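Local coordinates for kelch domain-containing protein (Colletotrichum graminicola M1.001, PDB 5C86), which probably oxidises alcohols to aldehydes at a single copper ion, as a fungal alcohol oxidase related to galactose oxidase, at residues K275-F280 with G296-W301; S250-H255 with L271-Y276; K290-G295 with L310-F315; T217-M222 with G241-T246. All coordinates share one frame; numbering follows the deposited sequence.

In the fold
The four contacts lie in two neighbouring blades of the propeller. Contacts 1 and 4 hold equivalent places, each continuing the open end of a hairpin; their centres are about 11 Å apart and Arg278 O bonds to Gly241 N. Contact 2 forms a triangle with them, its centre about 11 and 12 Å from theirs, and shares Lys275 and Tyr276 with contact 1. Contact 3 pairs the middle strands of the blade to which contact 1 belongs and reaches back through Glu313 to Lys275 N. The copper site, empty here, is nearest contact 4, where the Tyr245 side chain is about 3 Å from that of Tyr120; in contact 1 Phe280 is about 7 Å from His423.

Contact 1. Residues K275-F280 with G296-W301; sequences KYNRGF and GMQKMW
Met297 O is gripped twice: Gly279 N donates to it across the contact at 3.0 Å, and the hydroxyl of Ser250 reaches it from another loop. Met297 N answers by donating to Gly279 O (2.9 Å), which makes a single antiparallel hydrogen-bonded bridge. Glycine suits the preceding position, because Gly296, at phi 84°, lays its CA only 3.0 Å from Gly279 O and leaves no room for a side chain. The bridge prolongs the hairpin of strands 282-285 and 291-294 in a blade of the Kelch propeller, on the side where the copper ligands His335 and His423 lie. Two flexible thioethers wrap the flat Phe280 ring there. Met300, bent at its last torsion, lays its methyl over one face, with CE 3.6 Å from Phe280 CZ, while Met297 SD meets the ring edge in plane, 3.6 Å from CD2. Tyr334 packs edge-to-face against the same phenyl. Toward the surface, Gln298 NE2 gives Asn277 OD1 an almost straight bond of 3.0 Å (N-H...O 174°) on a lone pair in the carbonyl plane, the two amides being turned 65° apart. Asn277 ND2 is used as well, donating to Ser250 O.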
loop_
_atom_site.group_PDB
_atom_site.type_symbol
_atom_site.label_atom_id
_atom_site.label_comp_id
_atom_site.label_asym_id
_atom_site.label_seq_id
_atom_site.Cartn_x
_atom_site.Cartn_y
_atom_site.Cartn_z
ATOM N N LYS A 275 -14.553 -5.357 -15.380
ATOM C CA LYS A 275 -15.379 -4.626 -16.292
ATOM C C LYS A 275 -14.721 -3.344 -16.776
ATOM O O LYS A 275 -15.002 -2.879 -17.884
ATOM C CB LYS A 275 -16.640 -4.282 -15.622
ATOM C CG LYS A 275 -17.649 -3.606 -16.493
ATOM C CD LYS A 275 -18.954 -3.358 -15.709
ATOM C CE LYS A 275 -20.157 -2.951 -16.574
ATOM N NZ LYS A 275 -19.801 -2.401 -17.887
ATOM N N TYR A 276 -13.819 -2.763 -15.997
ATOM C CA TYR A 276 -13.269 -1.447 -16.314
ATOM C C TYR A 276 -11.775 -1.500 -16.412
ATOM O O TYR A 276 -11.097 -1.854 -15.416
ATOM C CB TYR A 276 -13.729 -0.475 -15.248
ATOM C CG TYR A 276 -15.213 -0.346 -15.127
ATOM C CD1 TYR A 276 -15.966 0.257 -16.157
ATOM C CD2 TYR A 276 -15.899 -0.797 -13.991
ATOM C CE1 TYR A 276 -17.332 0.346 -16.051
ATOM C CE2 TYR A 276 -17.243 -0.696 -13.895
ATOM C CZ TYR A 276 -17.946 -0.112 -14.925
ATOM O OH TYR A 276 -19.341 -0.028 -14.822
ATOM N N ASN A 277 -11.226 -1.154 -17.557
ATOM C CA ASN A 277 -9.758 -1.050 -17.713
ATOM C C ASN A 277 -9.222 0.178 -16.967
ATOM O O ASN A 277 -9.865 1.239 -16.939
ATOM C CB ASN A 277 -9.331 -1.035 -19.134
ATOM C CG ASN A 277 -10.019 0.045 -19.978
ATOM O OD1 ASN A 277 -11.210 0.307 -19.848
ATOM N ND2 ASN A 277 -9.230 0.662 -20.863
ATOM N N ARG A 278 -8.155 -0.027 -16.199
ATOM C CA ARG A 278 -7.630 1.030 -15.324
ATOM C C ARG A 278 -6.152 1.169 -15.350
ATOM O O ARG A 278 -5.403 0.176 -15.133
ATOM C CB ARG A 278 -7.971 0.748 -13.854
ATOM C CG ARG A 278 -9.477 0.608 -13.586
ATOM C CD ARG A 278 -9.733 0.191 -12.134
ATOM N NE ARG A 278 -11.061 -0.377 -11.929
ATOM C CZ ARG A 278 -12.161 0.290 -11.616
ATOM N NH1 ARG A 278 -12.116 1.580 -11.406
ATOM N NH2 ARG A 278 -13.310 -0.360 -11.493
ATOM N N GLY A 279 -5.675 2.409 -15.533
ATOM C CA GLY A 279 -4.305 2.836 -15.261
ATOM C C GLY A 279 -4.354 3.961 -14.238
ATOM O O GLY A 279 -5.234 4.842 -14.292
ATOM N N PHE A 280 -3.463 3.869 -13.264
ATOM C CA PHE A 280 -3.424 4.850 -12.134
ATOM C C PHE A 280 -4.512 4.615 -11.089
ATOM O O PHE A 280 -4.757 5.485 -10.238
ATOM C CB PHE A 280 -3.404 6.360 -12.559
ATOM C CG PHE A 280 -2.423 6.687 -13.653
ATOM C CD1 PHE A 280 -1.088 6.307 -13.605
ATOM C CD2 PHE A 280 -2.862 7.358 -14.806
ATOM C CE1 PHE A 280 -0.219 6.575 -14.654
ATOM C CE2 PHE A 280 -1.963 7.626 -15.847
ATOM C CZ PHE A 280 -0.666 7.187 -15.775
ATOM N N GLY A 296 -8.588 5.243 -11.572
ATOM C CA GLY A 296 -7.889 4.957 -12.820
ATOM C C GLY A 296 -8.621 5.484 -14.049
ATOM O O GLY A 296 -9.790 5.851 -13.993
ATOM N N MET A 297 -7.904 5.481 -15.146
ATOM C CA MET A 297 -8.441 5.925 -16.457
ATOM C C MET A 297 -8.160 4.942 -17.530
ATOM O O MET A 297 -7.342 4.018 -17.362
ATOM C CB MET A 297 -7.818 7.296 -16.782
ATOM C CG MET A 297 -6.335 7.258 -17.094
ATOM S SD MET A 297 -5.419 8.808 -16.909
ATOM C CE MET A 297 -6.231 9.884 -18.120
ATOM N N GLN A 298 -8.794 5.151 -18.684
ATOM C CA GLN A 298 -8.613 4.283 -19.830
ATOM C C GLN A 298 -7.426 4.635 -20.656
ATOM O O GLN A 298 -6.437 3.910 -20.701
ATOM C CB GLN A 298 -9.895 4.309 -20.695
ATOM C CG GLN A 298 -11.104 3.887 -19.899
ATOM C CD GLN A 298 -12.292 3.806 -20.793
ATOM O OE1 GLN A 298 -12.782 4.803 -21.232
ATOM N NE2 GLN A 298 -12.708 2.617 -21.096
ATOM N N LYS A 299 -7.437 5.784 -21.325
ATOM C CA LYS A 299 -6.268 6.190 -22.094
ATOM C C LYS A 299 -5.318 7.004 -21.219
ATOM O O LYS A 299 -5.684 8.100 -20.737
ATOM C CB LYS A 299 -6.728 6.963 -23.332
ATOM C CG LYS A 299 -5.622 7.597 -24.174
ATOM C CD LYS A 299 -4.823 6.565 -24.924
ATOM C CE LYS A 299 -3.865 7.204 -25.928
ATOM N NZ LYS A 299 -4.471 7.530 -27.247
ATOM N N MET A 300 -4.131 6.478 -20.971
ATOM C CA MET A 300 -3.341 7.007 -19.824
ATOM C C MET A 300 -2.611 8.290 -20.236
ATOM O O MET A 300 -1.718 8.225 -21.060
ATOM C CB MET A 300 -2.388 5.928 -19.333
ATOM C CG MET A 300 -3.154 4.790 -18.657
ATOM S SD MET A 300 -2.102 3.313 -18.450
ATOM C CE MET A 300 -0.975 3.920 -17.261
ATOM N N TRP A 301 -2.921 9.347 -19.473
ATOM C CA TRP A 301 -2.229 10.638 -19.535
ATOM C C TRP A 301 -2.134 11.219 -18.139
ATOM O O TRP A 301 -3.043 11.020 -17.302
ATOM C CB TRP A 301 -2.964 11.640 -20.403
ATOM C CG TRP A 301 -3.075 11.287 -21.856
ATOM C CD1 TRP A 301 -4.217 11.068 -22.488
ATOM C CD2 TRP A 301 -2.022 11.073 -22.828
ATOM N NE1 TRP A 301 -3.980 10.810 -23.809
ATOM C CE2 TRP A 301 -2.631 10.729 -24.011
ATOM C CE3 TRP A 301 -0.618 11.131 -22.790
ATOM C CZ2 TRP A 301 -1.878 10.459 -25.182
ATOM C CZ3 TRP A 301 0.114 10.861 -23.953
ATOM C CH2 TRP A 301 -0.549 10.524 -25.114
#

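Contact 2. Residues S250-H255 with L271-Y276; sequences STSNAH and LANGKY
One side-chain nitrogen, Asn273 ND2, ties two consecutive residues of the facing chain, donating to Ser252 OG at 2.8 Å and to Asn253 OD1 at 3.1 Å. The serine oxygen lies close to the plane of the Asn273 amide, whereas the Asn253 oxygen stands 23° out of it and receives the hydrogen on a lone pair; the two asparagine amides are almost perpendicular, 81° apart. Asn273 is brought over the opposite chain by its CG lying beside the backbone N (chi1 -79°).

Here the chain that has just left strand 267-270, the outermost strand of its propeller blade, still runs roughly antiparallel to the start of strand 254-258, but the ladder is incomplete. Leu271 N donates to Ala254 O (2.9 Å) and Gly274 N to Ser252 O (3.1 Å). Between these rungs a water accepts from Ala254 N and lies 2.7 Å from Leu271 O and equally near Asn273 OD1. The small Ala254 leaves space for Leu271, whose CD1 packs 3.8 Å from Ala254 CB. Thr251 shapes the approach with an ST turn, its OG1 accepting from Asn253 N.

Asn253 ND2 donates to Asp218 OD1, leaving Asn253 OD1 as the acceptor for Asn273; both N-H groups of Asn273 ND2 are engaged and its oxygen lies beside the water, which should fix the amide's rotation.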
loop_
_atom_site.group_PDB
_atom_site.type_symbol
_atom_site.label_atom_id
_atom_site.label_comp_id
_atom_site.label_asym_id
_atom_site.label_seq_id
_atom_site.Cartn_x
_atom_site.Cartn_y
_atom_site.Cartn_z
ATOM N N SER A 250 -5.093 1.502 -20.945
ATOM C CA SER A 250 -4.849 0.546 -19.868
ATOM C C SER A 250 -5.662 -0.715 -20.177
ATOM O O SER A 250 -6.542 -0.766 -21.034
ATOM C CB SER A 250 -5.294 1.154 -18.572
ATOM O OG SER A 250 -6.679 1.468 -18.553
ATOM N N THR A 251 -5.380 -1.744 -19.413
ATOM C CA THR A 251 -6.147 -3.000 -19.511
ATOM C C THR A 251 -7.016 -3.274 -18.306
ATOM O O THR A 251 -6.932 -2.585 -17.278
ATOM C CB THR A 251 -5.237 -4.220 -19.663
ATOM O OG1 THR A 251 -4.702 -4.619 -18.383
ATOM C CG2 THR A 251 -4.175 -4.008 -20.652
ATOM N N SER A 252 -7.844 -4.311 -18.445
ATOM C CA SER A 252 -8.648 -4.818 -17.403
ATOM C C SER A 252 -8.149 -6.231 -17.055
ATOM O O SER A 252 -8.914 -7.026 -16.488
ATOM C CB SER A 252 -10.152 -4.812 -17.760
ATOM O OG SER A 252 -10.352 -5.484 -19.023
ATOM N N ASN A 253 -6.906 -6.541 -17.383
ATOM C CA ASN A 253 -6.375 -7.872 -17.123
ATOM C C ASN A 253 -6.197 -8.085 -15.629
ATOM O O ASN A 253 -5.771 -7.215 -14.878
ATOM C CB ASN A 253 -5.041 -8.104 -17.812
ATOM C CG ASN A 253 -5.131 -8.130 -19.326
ATOM O OD1 ASN A 253 -6.194 -8.232 -19.922
ATOM N ND2 ASN A 253 -4.015 -8.088 -19.928
ATOM N N ALA A 254 -6.500 -9.293 -15.170
ATOM C CA ALA A 254 -6.582 -9.666 -13.729
ATOM C C ALA A 254 -5.844 -11.033 -13.604
ATOM O O ALA A 254 -6.161 -11.976 -14.335
ATOM C CB ALA A 254 -7.951 -9.727 -13.272
ATOM N N HIS A 255 -4.941 -11.134 -12.657
ATOM C CA HIS A 255 -4.143 -12.360 -12.414
ATOM C C HIS A 255 -4.001 -12.595 -10.927
ATOM O O HIS A 255 -4.053 -11.649 -10.109
ATOM C CB HIS A 255 -2.750 -12.331 -12.998
ATOM C CG HIS A 255 -2.724 -12.249 -14.475
ATOM N ND1 HIS A 255 -2.899 -11.065 -15.182
ATOM C CD2 HIS A 255 -2.602 -13.234 -15.408
ATOM C CE1 HIS A 255 -2.850 -11.331 -16.490
ATOM N NE2 HIS A 255 -2.671 -12.639 -16.650
ATOM N N LEU A 271 -7.590 -14.538 -14.629
ATOM C CA LEU A 271 -8.931 -14.491 -14.260
ATOM C C LEU A 271 -9.701 -13.814 -15.422
ATOM O O LEU A 271 -9.074 -13.248 -16.355
ATOM C CB LEU A 271 -9.126 -13.576 -13.044
ATOM C CG LEU A 271 -8.182 -13.943 -11.851
ATOM C CD1 LEU A 271 -7.843 -12.767 -10.969
ATOM C CD2 LEU A 271 -8.939 -15.035 -11.130
ATOM N N ALA A 272 -11.018 -13.856 -15.351
ATOM C CA ALA A 272 -11.857 -13.079 -16.236
ATOM C C ALA A 272 -11.462 -11.611 -16.026
ATOM O O ALA A 272 -11.171 -11.187 -14.880
ATOM C CB ALA A 272 -13.319 -13.288 -15.964
ATOM N N ASN A 273 -11.427 -10.847 -17.101
ATOM C CA ASN A 273 -11.115 -9.435 -16.950
ATOM C C ASN A 273 -12.125 -8.728 -16.111
ATOM O O ASN A 273 -13.323 -9.071 -16.061
ATOM C CB ASN A 273 -11.086 -8.766 -18.316
ATOM C CG ASN A 273 -9.797 -9.019 -19.053
ATOM O OD1 ASN A 273 -9.241 -10.116 -19.064
ATOM N ND2 ASN A 273 -9.229 -7.934 -19.619
ATOM N N GLY A 274 -11.728 -7.631 -15.459
ATOM C CA GLY A 274 -12.651 -6.801 -14.776
ATOM C C GLY A 274 -13.480 -5.990 -15.833
ATOM O O GLY A 274 -13.199 -6.036 -17.019
ATOM N N LYS A 275 -14.553 -5.357 -15.380
ATOM C CA LYS A 275 -15.379 -4.626 -16.292
ATOM C C LYS A 275 -14.721 -3.344 -16.776
ATOM O O LYS A 275 -15.002 -2.879 -17.884
ATOM C CB LYS A 275 -16.640 -4.282 -15.622
ATOM C CG LYS A 275 -17.649 -3.606 -16.493
ATOM C CD LYS A 275 -18.954 -3.358 -15.709
ATOM C CE LYS A 275 -20.157 -2.951 -16.574
ATOM N NZ LYS A 275 -19.801 -2.401 -17.887
ATOM N N TYR A 276 -13.819 -2.763 -15.997
ATOM C CA TYR A 276 -13.269 -1.447 -16.314
ATOM C C TYR A 276 -11.775 -1.500 -16.412
ATOM O O TYR A 276 -11.097 -1.854 -15.416
ATOM C CB TYR A 276 -13.729 -0.475 -15.248
ATOM C CG TYR A 276 -15.213 -0.346 -15.127
ATOM C CD1 TYR A 276 -15.966 0.257 -16.157
ATOM C CD2 TYR A 276 -15.899 -0.797 -13.991
ATOM C CE1 TYR A 276 -17.332 0.346 -16.051
ATOM C CE2 TYR A 276 -17.243 -0.696 -13.895
ATOM C CZ TYR A 276 -17.946 -0.112 -14.925
ATOM O OH TYR A 276 -19.341 -0.028 -14.822
HETATM O O HOH W 1 -7.546 -11.188 -17.183
#

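Contact 3. Residues K290-G295 with L310-F315; sequences KIWVVG and LTPELF
Trp292 and Pro312 lie side by side at the apolar centre, with Pro312 CB 3.7 Å from Trp292 CE2 and its CG reaching along the benzo part of the indole. Strands 291-294 and 313-316 are the two middle strands of a four-stranded antiparallel propeller blade, and a rigid proline packed beside a broad indole suits a face pressed against the next blade: Trp368 stacks on Trp292, and strand 346-350 packs nearby. With CG anti to its backbone N (chi1 -170°), the indole of Trp292 lies forward along its own strand, so that Val294 CB covers one face of the ring. Val294 CG2 also reaches Pro312 CG, at 4.0 Å.

The other face of the sheet carries Ile291, Val293, Glu313 and Phe315. Ile291 CD1 approaches the edge of the Phe315 ring, 4.1 Å from CD2, both side chains pointing the same way, while Phe237 of the preceding blade stacks on that ring.

Between the two faces, four backbone bonds join the strands. Ile291 and Phe315 exchange a pair, Phe315 N to Ile291 O being the shorter at 2.7 Å. Val293 and Glu313 exchange another, with Val293 N to Glu313 O and Glu313 N to Val293 O both 2.9 Å. Trp292 and Leu314 form the non-hydrogen-bonded pair between them. At the polar edge, the Lys290 amine makes a salt bridge with Asp288, and Glu313 turns its carboxylate to the loop 275-280, OE1 bridging to Arg278 NH2 and OE2 accepting from Lys275 N. Trp292 NE1, although it touches Pro312 CB at 3.4 Å, donates to Thr325 OG1.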
loop_
_atom_site.group_PDB
_atom_site.type_symbol
_atom_site.label_atom_id
_atom_site.label_comp_id
_atom_site.label_asym_id
_atom_site.label_seq_id
_atom_site.Cartn_x
_atom_site.Cartn_y
_atom_site.Cartn_z
ATOM N N LYS A 290 -11.181 -9.660 0.572
ATOM C CA LYS A 290 -11.566 -9.066 -0.690
ATOM C C LYS A 290 -10.692 -7.866 -1.010
ATOM O O LYS A 290 -9.952 -7.355 -0.139
ATOM C CB LYS A 290 -13.067 -8.696 -0.748
ATOM C CG LYS A 290 -13.976 -9.931 -0.636
ATOM C CD LYS A 290 -15.482 -9.479 -0.886
ATOM C CE LYS A 290 -16.535 -10.492 -0.444
ATOM N NZ LYS A 290 -16.783 -10.273 1.021
ATOM N N ILE A 291 -10.754 -7.445 -2.265
ATOM C CA ILE A 291 -9.905 -6.348 -2.753
ATOM C C ILE A 291 -10.744 -5.296 -3.470
ATOM O O ILE A 291 -11.575 -5.622 -4.291
ATOM C CB ILE A 291 -8.829 -6.834 -3.684
ATOM C CG1 ILE A 291 -7.958 -7.889 -2.963
ATOM C CG2 ILE A 291 -7.957 -5.710 -4.206
ATOM C CD1 ILE A 291 -7.065 -8.708 -3.870
ATOM N N TRP A 292 -10.587 -4.046 -3.110
ATOM C CA TRP A 292 -11.351 -2.958 -3.805
ATOM C C TRP A 292 -10.407 -2.242 -4.746
ATOM O O TRP A 292 -9.287 -1.889 -4.317
ATOM C CB TRP A 292 -11.826 -2.043 -2.779
ATOM C CG TRP A 292 -12.827 -0.996 -3.228
ATOM C CD1 TRP A 292 -14.012 -1.236 -3.778
ATOM C CD2 TRP A 292 -12.718 0.408 -3.009
ATOM N NE1 TRP A 292 -14.715 -0.043 -3.912
ATOM C CE2 TRP A 292 -13.935 0.966 -3.461
ATOM C CE3 TRP A 292 -11.758 1.239 -2.459
ATOM C CZ2 TRP A 292 -14.198 2.320 -3.319
ATOM C CZ3 TRP A 292 -12.063 2.602 -2.298
ATOM C CH2 TRP A 292 -13.280 3.082 -2.730
ATOM N N VAL A 293 -10.847 -2.065 -5.976
ATOM C CA VAL A 293 -10.076 -1.429 -7.042
ATOM C C VAL A 293 -10.800 -0.163 -7.394
ATOM O O VAL A 293 -11.927 -0.252 -7.902
ATOM C CB VAL A 293 -9.866 -2.323 -8.258
ATOM C CG1 VAL A 293 -8.930 -1.654 -9.197
ATOM C CG2 VAL A 293 -9.261 -3.683 -7.807
ATOM N N VAL A 294 -10.162 0.977 -7.154
ATOM C CA VAL A 294 -10.856 2.259 -7.299
ATOM C C VAL A 294 -10.074 3.220 -8.218
ATOM O O VAL A 294 -8.831 3.316 -8.172
ATOM C CB VAL A 294 -11.049 2.945 -5.937
ATOM C CG1 VAL A 294 -9.805 3.037 -5.091
ATOM C CG2 VAL A 294 -11.763 4.311 -6.048
ATOM N N GLY A 295 -10.844 3.902 -9.075
ATOM C CA GLY A 295 -10.275 4.965 -9.908
ATOM C C GLY A 295 -9.571 4.444 -11.125
ATOM O O GLY A 295 -9.836 3.352 -11.643
ATOM N N LEU A 310 -15.147 5.839 -13.059
ATOM C CA LEU A 310 -15.808 6.366 -11.881
ATOM C C LEU A 310 -16.554 5.310 -11.046
ATOM O O LEU A 310 -17.053 5.616 -9.994
ATOM C CB LEU A 310 -16.833 7.445 -12.301
ATOM C CG LEU A 310 -16.141 8.628 -12.952
ATOM C CD1 LEU A 310 -17.278 9.686 -13.317
ATOM C CD2 LEU A 310 -15.131 9.286 -12.047
ATOM N N THR A 311 -16.620 4.082 -11.536
ATOM C CA THR A 311 -17.230 2.972 -10.840
ATOM C C THR A 311 -16.103 1.985 -10.359
ATOM O O THR A 311 -15.503 1.296 -11.215
ATOM C CB THR A 311 -18.188 2.214 -11.725
ATOM O OG1 THR A 311 -19.242 3.137 -12.106
ATOM C CG2 THR A 311 -18.830 1.137 -10.977
ATOM N N PRO A 312 -15.917 1.906 -9.030
ATOM C CA PRO A 312 -14.898 0.958 -8.481
ATOM C C PRO A 312 -15.438 -0.421 -8.618
ATOM O O PRO A 312 -16.649 -0.629 -8.850
ATOM C CB PRO A 312 -14.786 1.353 -7.043
ATOM C CG PRO A 312 -15.335 2.801 -6.900
ATOM C CD PRO A 312 -16.399 2.804 -7.982
ATOM N N GLU A 313 -14.569 -1.426 -8.409
ATOM C CA GLU A 313 -14.929 -2.821 -8.372
ATOM C C GLU A 313 -14.435 -3.484 -7.136
ATOM O O GLU A 313 -13.371 -3.206 -6.658
ATOM C CB GLU A 313 -14.449 -3.534 -9.635
ATOM C CG GLU A 313 -15.298 -3.152 -10.881
ATOM C CD GLU A 313 -14.684 -3.720 -12.165
ATOM O OE1 GLU A 313 -13.659 -3.134 -12.699
ATOM O OE2 GLU A 313 -15.143 -4.839 -12.622
ATOM N N LEU A 314 -15.266 -4.367 -6.608
ATOM C CA LEU A 314 -14.969 -5.232 -5.466
ATOM C C LEU A 314 -14.598 -6.593 -6.010
ATOM O O LEU A 314 -15.371 -7.212 -6.729
ATOM C CB LEU A 314 -16.185 -5.305 -4.546
ATOM C CG LEU A 314 -15.982 -6.099 -3.291
ATOM C CD1 LEU A 314 -14.853 -5.629 -2.415
ATOM C CD2 LEU A 314 -17.324 -6.029 -2.525
ATOM N N PHE A 315 -13.366 -7.050 -5.740
ATOM C CA PHE A 315 -12.905 -8.335 -6.264
ATOM C C PHE A 315 -12.849 -9.355 -5.122
ATOM O O PHE A 315 -12.360 -9.072 -4.052
ATOM C CB PHE A 315 -11.509 -8.193 -6.842
ATOM C CG PHE A 315 -10.882 -9.484 -7.308
ATOM C CD1 PHE A 315 -11.327 -10.111 -8.449
ATOM C CD2 PHE A 315 -9.876 -10.089 -6.574
ATOM C CE1 PHE A 315 -10.707 -11.257 -8.875
ATOM C CE2 PHE A 315 -9.272 -11.255 -6.979
ATOM C CZ PHE A 315 -9.722 -11.851 -8.140
#

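Contact 4. Residues T217-M222 with G241-T246; sequences TDEDSM and GGKGYT
Met222 begins its path with CB, 3.6 Å from Gly242 O and beside the backbone of Gly244. Its CG, anti to the backbone N (chi1 180°), then comes against Tyr245, 3.7 Å from CD2. A bend at chi2 (57°) carries the sulfur along the same flank of the ring, where SD lies 3.9 Å from Tyr245 CD2. This is an oblique Met-aromatic contact, with the sulfur 53° off the ring normal. An unbranched, bendable thioether fits well here because it can follow the outline of a ring whose far end is held elsewhere: the hydroxyl of Tyr245 bonds to Tyr334 and His178, and Phe174 packs edge-to-face with the Tyr245 ring.

The loops that meet here continue the hairpin of strands 225-230 and 235-239 in a Kelch propeller blade, at the end facing the copper site, whose ligand Tyr120 touches Tyr245. A single antiparallel hydrogen-bonded bridge joins them, Met222 N to Gly242 O (2.8 Å) and Gly242 N to Met222 O (3.1 Å). Glycine suits position 241, where a side chain would run into Ser221 O and press on Met222 O.

Farther from the copper site, Asp220 O receives a CA-H contact from Lys243 CA (3.4 Å), and the aliphatic part of the lysine, at CG, packs on Glu219 CB (4.0 Å). The Asp220 carboxylate is well supplied with donors: OD1 accepts from Lys196 N and OD2 from Gln170 N, while a water at OD2, placed rather close to Lys243 O, appears to link the two.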
loop_
_atom_site.group_PDB
_atom_site.type_symbol
_atom_site.label_atom_id
_atom_site.label_comp_id
_atom_site.label_asym_id
_atom_site.label_seq_id
_atom_site.Cartn_x
_atom_site.Cartn_y
_atom_site.Cartn_z
ATOM N N THR A 217 0.390 -14.478 -19.872
ATOM C CA THR A 217 0.461 -13.821 -21.159
ATOM C C THR A 217 0.201 -12.326 -21.035
ATOM O O THR A 217 -0.108 -11.673 -21.993
ATOM C CB THR A 217 -0.624 -14.365 -22.117
ATOM O OG1 THR A 217 -1.924 -14.220 -21.484
ATOM C CG2 THR A 217 -0.266 -15.811 -22.412
ATOM N N ASP A 218 0.322 -11.766 -19.828
ATOM C CA ASP A 218 0.128 -10.296 -19.683
ATOM C C ASP A 218 1.194 -9.519 -20.414
ATOM O O ASP A 218 2.344 -10.004 -20.698
ATOM C CB ASP A 218 0.160 -9.933 -18.179
ATOM C CG ASP A 218 -0.551 -8.626 -17.837
ATOM O OD1 ASP A 218 -1.360 -8.135 -18.665
ATOM O OD2 ASP A 218 -0.296 -8.110 -16.680
ATOM N N GLU A 219 0.812 -8.310 -20.760
ATOM C CA GLU A 219 1.743 -7.320 -21.300
ATOM C C GLU A 219 2.355 -6.485 -20.149
ATOM O O GLU A 219 1.905 -6.522 -19.016
ATOM C CB GLU A 219 1.057 -6.388 -22.324
ATOM C CG GLU A 219 0.469 -7.014 -23.606
ATOM C CD GLU A 219 1.427 -7.931 -24.342
ATOM O OE1 GLU A 219 2.675 -7.716 -24.348
ATOM O OE2 GLU A 219 0.922 -8.909 -24.923
ATOM N N ASP A 220 3.349 -5.698 -20.462
ATOM C CA ASP A 220 3.867 -4.726 -19.523
ATOM C C ASP A 220 2.688 -3.819 -19.042
ATOM O O ASP A 220 1.764 -3.471 -19.809
ATOM C CB ASP A 220 4.844 -3.826 -20.213
ATOM C CG ASP A 220 6.163 -4.516 -20.537
ATOM O OD1 ASP A 220 6.494 -5.604 -20.019
ATOM O OD2 ASP A 220 6.964 -3.875 -21.270
ATOM N N SER A 221 2.703 -3.491 -17.717
ATOM C CA SER A 221 1.496 -2.972 -17.069
ATOM C C SER A 221 1.885 -1.884 -16.071
ATOM O O SER A 221 1.536 -1.926 -14.894
ATOM C CB SER A 221 0.827 -4.123 -16.299
ATOM O OG SER A 221 0.254 -5.083 -17.165
ATOM N N MET A 222 2.447 -0.795 -16.588
ATOM C CA MET A 222 2.865 0.302 -15.755
ATOM C C MET A 222 1.647 0.916 -15.087
ATOM O O MET A 222 0.646 1.136 -15.757
ATOM C CB MET A 222 3.558 1.355 -16.588
ATOM C CG MET A 222 4.042 2.583 -15.792
ATOM S SD MET A 222 5.174 2.255 -14.427
ATOM C CE MET A 222 6.645 1.751 -15.280
ATOM N N GLY A 241 -3.153 -1.574 -15.692
ATOM C CA GLY A 241 -1.916 -0.966 -16.156
ATOM C C GLY A 241 -1.816 -0.847 -17.681
ATOM O O GLY A 241 -2.656 -1.316 -18.445
ATOM N N GLY A 242 -0.733 -0.265 -18.120
ATOM C CA GLY A 242 -0.532 -0.000 -19.549
ATOM C C GLY A 242 0.848 -0.358 -20.044
ATOM O O GLY A 242 1.838 -0.366 -19.303
ATOM N N LYS A 243 0.989 -0.536 -21.377
ATOM C CA LYS A 243 2.300 -0.889 -21.966
ATOM C C LYS A 243 3.335 0.203 -21.915
ATOM O O LYS A 243 4.506 -0.040 -22.100
ATOM C CB LYS A 243 2.123 -1.340 -23.417
ATOM C CG LYS A 243 1.460 -2.638 -23.628
ATOM C CD LYS A 243 1.398 -2.954 -25.150
ATOM C CE LYS A 243 0.199 -2.317 -25.799
ATOM N NZ LYS A 243 0.306 -2.535 -27.276
ATOM N N GLY A 244 2.925 1.409 -21.545
ATOM C CA GLY A 244 3.785 2.497 -21.218
ATOM C C GLY A 244 3.195 3.355 -20.140
ATOM O O GLY A 244 2.009 3.261 -19.875
ATOM N N TYR A 245 4.014 4.227 -19.602
ATOM C CA TYR A 245 3.548 5.170 -18.553
ATOM C C TYR A 245 2.375 5.998 -19.023
ATOM O O TYR A 245 1.418 6.260 -18.288
ATOM C CB TYR A 245 4.714 6.032 -18.059
ATOM C CG TYR A 245 4.612 6.540 -16.650
ATOM C CD1 TYR A 245 3.745 7.575 -16.276
ATOM C CD2 TYR A 245 5.373 5.996 -15.672
ATOM C CE1 TYR A 245 3.649 7.958 -14.936
ATOM C CE2 TYR A 245 5.325 6.379 -14.372
ATOM C CZ TYR A 245 4.455 7.354 -13.972
ATOM O OH TYR A 245 4.358 7.770 -12.677
ATOM N N THR A 246 2.439 6.434 -20.290
ATOM C CA THR A 246 1.366 7.176 -20.917
ATOM C C THR A 246 1.251 6.740 -22.345
ATOM O O THR A 246 2.128 6.066 -22.921
ATOM C CB THR A 246 1.612 8.712 -20.929
ATOM O OG1 THR A 246 2.782 8.991 -21.706
ATOM C CG2 THR A 246 1.762 9.263 -19.554
HETATM O O HOH W 2 6.185 -1.801 -22.710
#